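Local coordinates for protein L-threonine-O-3-phosphate decarboxylase (Porphyromonas gingivalis, PDB 3FKD) that probably binds pyridoxal 5'-phosphate and probably decarboxylates L-threonine O-3-phosphate, as an enzyme of the class I/II aminotransferase family, at residues A84-R88 with A105-H111. Numbering follows the deposited sequence.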
# COMPACT_ATOMS: atom_id res chain seq x y z
N ALA A 84 2.29 15.17 -1.97
CA ALA A 84 1.65 16.09 -1.02
C ALA A 84 2.43 16.15 0.27
O ALA A 84 2.76 17.24 0.72
CB ALA A 84 0.24 15.67 -0.74
N GLN A 85 2.72 14.98 0.85
CA GLN A 85 3.50 14.86 2.09
C GLN A 85 4.84 15.58 2.03
O GLN A 85 5.15 16.45 2.90
CB GLN A 85 3.68 13.40 2.53
CG GLN A 85 4.03 13.23 4.00
CD GLN A 85 4.34 11.79 4.41
OE1 GLN A 85 4.32 10.87 3.59
NE2 GLN A 85 4.65 11.59 5.68
N ALA A 86 5.64 15.22 1.03
CA ALA A 86 6.98 15.80 0.87
C ALA A 86 6.95 17.35 0.81
O ALA A 86 7.98 17.99 0.99
CB ALA A 86 7.67 15.22 -0.35
N PHE A 87 5.78 17.94 0.53
CA PHE A 87 5.67 19.38 0.33
C PHE A 87 4.53 20.02 1.13
O PHE A 87 3.85 20.94 0.63
CB PHE A 87 5.61 19.72 -1.17
CG PHE A 87 6.86 19.33 -1.91
CD1 PHE A 87 7.04 18.04 -2.35
CD2 PHE A 87 7.89 20.24 -2.08
CE1 PHE A 87 8.20 17.67 -2.98
CE2 PHE A 87 9.06 19.87 -2.71
CZ PHE A 87 9.21 18.59 -3.16
N ARG A 88 4.36 19.54 2.37
CA ARG A 88 3.33 20.00 3.32
C ARG A 88 3.09 21.51 3.36
O ARG A 88 1.96 21.97 3.52
CB ARG A 88 3.67 19.55 4.75
CG ARG A 88 2.93 20.32 5.82
CD ARG A 88 2.81 19.46 7.06
NE ARG A 88 1.88 19.95 8.08
CZ ARG A 88 1.95 19.61 9.38
NH1 ARG A 88 2.92 18.80 9.80
NH2 ARG A 88 1.07 20.08 10.27
N ALA A 105 -5.26 14.54 -0.96
CA ALA A 105 -3.83 14.57 -0.63
C ALA A 105 -3.38 15.93 -0.12
O ALA A 105 -2.74 16.03 0.93
CB ALA A 105 -2.97 14.13 -1.81
N CYS A 106 -3.68 16.94 -0.92
CA CYS A 106 -3.30 18.31 -0.65
C CYS A 106 -3.88 18.78 0.69
O CYS A 106 -3.26 19.58 1.39
CB CYS A 106 -3.79 19.21 -1.77
SG CYS A 106 -2.67 19.33 -3.20
N ARG A 107 -5.07 18.32 1.03
CA ARG A 107 -5.71 18.73 2.27
C ARG A 107 -5.01 18.01 3.42
O ARG A 107 -4.55 18.64 4.37
CB ARG A 107 -7.22 18.42 2.26
CG ARG A 107 -7.86 18.47 3.66
CD ARG A 107 -9.25 17.91 3.71
NE ARG A 107 -9.24 16.49 3.36
CZ ARG A 107 -10.31 15.69 3.31
NH1 ARG A 107 -11.53 16.15 3.60
NH2 ARG A 107 -10.16 14.40 2.97
N MSE A 108 -4.90 16.69 3.32
CA MSE A 108 -4.32 15.94 4.40
C MSE A 108 -3.01 16.56 4.79
O MSE A 108 -2.69 16.66 5.97
CB MSE A 108 -4.15 14.47 4.04
CG MSE A 108 -3.32 13.68 5.03
SE MSE A 108 -3.25 11.81 4.48
CE MSE A 108 -1.71 11.24 5.52
N TYR A 109 -2.25 17.03 3.80
CA TYR A 109 -0.97 17.63 4.13
C TYR A 109 -0.98 19.17 4.18
O TYR A 109 0.05 19.83 4.08
CB TYR A 109 0.16 17.02 3.29
CG TYR A 109 0.30 15.56 3.65
CD1 TYR A 109 -0.34 14.58 2.90
CD2 TYR A 109 1.01 15.17 4.77
CE1 TYR A 109 -0.25 13.26 3.24
CE2 TYR A 109 1.11 13.83 5.13
CZ TYR A 109 0.48 12.88 4.35
OH TYR A 109 0.57 11.55 4.68
N GLU A 110 -2.18 19.72 4.39
CA GLU A 110 -2.41 21.15 4.61
C GLU A 110 -1.76 22.09 3.58
O GLU A 110 -1.09 23.06 3.93
CB GLU A 110 -2.06 21.55 6.05
CG GLU A 110 -3.04 21.00 7.10
CD GLU A 110 -2.38 20.72 8.47
OE1 GLU A 110 -1.15 20.99 8.64
OE2 GLU A 110 -3.09 20.23 9.39
N HIS A 111 -1.94 21.75 2.30
CA HIS A 111 -1.69 22.61 1.16
C HIS A 111 -2.77 23.69 1.16
O HIS A 111 -3.91 23.43 1.54
CB HIS A 111 -1.78 21.79 -0.15
CG HIS A 111 -0.52 21.07 -0.53
ND1 HIS A 111 0.07 20.10 0.26
CD2 HIS A 111 0.25 21.16 -1.64
CE1 HIS A 111 1.15 19.63 -0.34
NE2 HIS A 111 1.28 20.26 -1.49
O HOH W 1 1.67 9.78 2.66
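Tyr109, the first residue past helix 100-108, lies against Gln85 on the last turn of helix 75-86. Its CB starts 3.7 Å from Ala84 O. With chi1 at -64°, CG swings anti to the carbonyl carbon and comes up against Gln85 CA. On the ring, CD1 touches Ala84 CB at 3.8 Å, while Gln85 CB sits over the centre of one face, a CH-pi contact 3.7 Å from the centroid. Met108 CG covers the opposite face, offset toward the rim. At the tip, Tyr109 OH shares a water with Gln85 OE1, which accepts from that water at 3.0 Å. The same hydroxyl bonds to Gln85 NE2 of the second subunit, reciprocally, across the dimer interface.

Glu110 has positive phi as the C' residue of a Schellman motif that closes the helix. Its extended side chain runs alongside that of Arg88, and Glu110 OE1 takes Arg88 NH2 on the syn side of the carboxylate, 18° out of its plane, at 2.9 Å in a salt bridge, with a weak second bond from NE. The His111 ring presents its CE1 edge to Ala84 O, in the ring plane, with CE1 3.1 Å away. Deeper in, Ala84 CB meets Ala105 CB at 3.7 Å.

This joins the C-terminal ends of helices 75-86 and 100-108, which flank strand 91-96 in sequence. Cys106 and His111 pack on Ser92 of that strand, and the chain continues into edge strand 112-117 of the seven-stranded mixed sheet characteristic of the large, pyridoxal-phosphate-binding domain of fold type I aminotransferases.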